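Local atomic coordinates of FG41 Malonate Semialdehyde Decarboxylase (Coryneform bacterium, PDB entry 3MJZ), a protein that is an enzyme of the tautomerase superfamily that assembles from three copies of a chain with a beta-alpha-beta architecture. Residues Ile68-Gln73 with Ile104-Asn109. Numbering follows the deposited sequence.
Sequences IHVFTQ and IAITEN
Val70 and Ile106 lie side by side on one face of the parallel pair 68-73 and 104-109, Ile106 CD1 resting 3.5 Å from Val70 CB. Two torsions of Ile106 bring it there: CG1 stands beside its own backbone N (chi1 -45°), and chi2 of -64° turns CD1 toward Val70, while CG2, on the other branch, runs alongside Thr72 CG2 at 3.9 Å. Ile68 and Ile104 extend this apolar face, where Phe85 of helix 78-92 covers Ile104 and Ile106. On the other face, the His69 ring, its CG swung opposite the backbone N, takes Ala105 CB over one side, 4.3 Å from the ring centroid in a CH-pi contact, and ND1 makes a weak 3.4 Å bond to Ala105 O. The ring of Phe71 meets Thr107 CB obliquely, CD2 3.7 Å away. Backbone bonds alternate along the pair; Val70 N binds Ala105 O at 2.6 Å, nearly straight at 168°. At the C-terminal end, Glu108 OE2 is salt-bridged to Lys81, and Asn109 ND2 donates a hydrogen bond to Ile106 O of a neighbouring subunit. The chemistry is thus split: apolar packing joins the sheet to helix 78-92, whereas the His69-Phe71 face meets neighbouring subunits through edge-to-face rings, consistent with a trimer built around it.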
loop_
_atom_site.group_PDB
_atom_site.type_symbol
_atom_site.label_atom_id
_atom_site.label_comp_id
_atom_site.label_asym_id
_atom_site.label_seq_id
_atom_site.Cartn_x
_atom_site.Cartn_y
_atom_site.Cartn_z
ATOM N N ILE A 68 -0.943 10.775 2.250
ATOM C CA ILE A 68 0.446 10.308 2.508
ATOM C C ILE A 68 0.401 9.091 3.445
ATOM O O ILE A 68 -0.082 9.181 4.559
ATOM C CB ILE A 68 1.338 11.396 3.233
ATOM C CG1 ILE A 68 0.971 12.835 2.834
ATOM C CG2 ILE A 68 2.806 11.129 3.030
ATOM C CD1 ILE A 68 1.142 13.101 1.405
ATOM N N HIS A 69 0.917 7.970 2.963
ATOM C CA HIS A 69 0.923 6.689 3.654
ATOM C C HIS A 69 2.403 6.362 3.941
ATOM O O HIS A 69 3.212 6.124 3.034
ATOM C CB HIS A 69 0.280 5.651 2.737
ATOM C CG HIS A 69 -0.236 4.425 3.431
ATOM N ND1 HIS A 69 0.156 4.045 4.699
ATOM C CD2 HIS A 69 -1.064 3.453 2.990
ATOM C CE1 HIS A 69 -0.443 2.918 5.026
ATOM N NE2 HIS A 69 -1.176 2.530 3.997
ATOM N N VAL A 70 2.758 6.413 5.215
ATOM C CA VAL A 70 4.138 6.256 5.639
ATOM C C VAL A 70 4.359 4.819 6.112
ATOM O O VAL A 70 3.641 4.309 6.991
ATOM C CB VAL A 70 4.484 7.280 6.738
ATOM C CG1 VAL A 70 5.922 7.138 7.157
ATOM C CG2 VAL A 70 4.210 8.696 6.228
ATOM N N PHE A 71 5.309 4.150 5.465
ATOM C CA PHE A 71 5.710 2.799 5.847
ATOM C C PHE A 71 7.075 2.897 6.496
ATOM O O PHE A 71 8.057 3.160 5.828
ATOM C CB PHE A 71 5.747 1.856 4.639
ATOM C CG PHE A 71 4.402 1.588 4.045
ATOM C CD1 PHE A 71 3.882 2.426 3.067
ATOM C CD2 PHE A 71 3.655 0.494 4.446
ATOM C CE1 PHE A 71 2.640 2.187 2.506
ATOM C CE2 PHE A 71 2.408 0.246 3.884
ATOM C CZ PHE A 71 1.901 1.097 2.912
ATOM N N THR A 72 7.122 2.682 7.805
ATOM C CA THR A 72 8.345 2.869 8.550
ATOM C C THR A 72 8.510 1.791 9.640
ATOM O O THR A 72 7.547 1.080 9.990
ATOM C CB THR A 72 8.408 4.306 9.131
ATOM O OG1 THR A 72 9.754 4.619 9.528
ATOM C CG2 THR A 72 7.457 4.464 10.318
ATOM N N GLN A 73 9.738 1.668 10.147
ATOM C CA GLN A 73 10.075 0.766 11.248
ATOM C C GLN A 73 9.322 1.123 12.521
ATOM O O GLN A 73 9.091 2.303 12.809
ATOM C CB GLN A 73 11.584 0.789 11.528
ATOM C CG GLN A 73 12.400 0.416 10.328
ATOM C CD GLN A 73 13.874 0.647 10.515
ATOM O OE1 GLN A 73 14.543 -0.054 11.282
ATOM N NE2 GLN A 73 14.406 1.608 9.775
ATOM N N ILE A 104 -2.840 11.552 6.529
ATOM C CA ILE A 104 -1.625 10.739 6.793
ATOM C C ILE A 104 -1.928 9.436 7.547
ATOM O O ILE A 104 -2.632 9.440 8.557
ATOM C CB ILE A 104 -0.522 11.505 7.632
ATOM C CG1 ILE A 104 -0.610 13.024 7.452
ATOM C CG2 ILE A 104 0.889 10.910 7.393
ATOM C CD1 ILE A 104 0.547 13.667 6.816
ATOM N N ALA A 105 -1.353 8.332 7.064
ATOM C CA ALA A 105 -1.438 7.002 7.695
ATOM C C ALA A 105 -0.035 6.384 7.819
ATOM O O ALA A 105 0.805 6.525 6.920
ATOM C CB ALA A 105 -2.323 6.099 6.884
ATOM N N ILE A 106 0.214 5.736 8.955
ATOM C CA ILE A 106 1.485 5.097 9.218
ATOM C C ILE A 106 1.235 3.618 9.348
ATOM O O ILE A 106 0.348 3.201 10.078
ATOM C CB ILE A 106 2.164 5.513 10.543
ATOM C CG1 ILE A 106 2.150 7.026 10.809
ATOM C CG2 ILE A 106 3.584 4.936 10.599
ATOM C CD1 ILE A 106 2.898 7.843 9.849
ATOM N N THR A 107 2.040 2.837 8.639
ATOM C CA THR A 107 2.032 1.398 8.755
ATOM C C THR A 107 3.444 0.944 9.110
ATOM O O THR A 107 4.421 1.361 8.486
ATOM C CB THR A 107 1.539 0.726 7.471
ATOM O OG1 THR A 107 0.232 1.219 7.168
ATOM C CG2 THR A 107 1.479 -0.787 7.659
ATOM N N GLU A 108 3.529 0.080 10.115
ATOM C CA GLU A 108 4.803 -0.266 10.731
ATOM C C GLU A 108 5.330 -1.650 10.360
ATOM O O GLU A 108 4.554 -2.607 10.127
ATOM C CB GLU A 108 4.693 -0.126 12.257
ATOM C CG GLU A 108 4.398 1.319 12.717
ATOM C CD GLU A 108 4.637 1.503 14.190
ATOM O OE1 GLU A 108 4.193 0.630 14.972
ATOM O OE2 GLU A 108 5.290 2.497 14.572
ATOM N N ASN A 109 6.658 -1.739 10.308
ATOM C CA ASN A 109 7.330 -3.017 10.166
ATOM C C ASN A 109 8.592 -3.138 11.037
ATOM O O ASN A 109 8.697 -2.485 12.076
ATOM C CB ASN A 109 7.520 -3.422 8.672
ATOM C CG ASN A 109 8.470 -2.491 7.862
ATOM O OD1 ASN A 109 9.180 -1.630 8.399
ATOM N ND2 ASN A 109 8.499 -2.714 6.554
#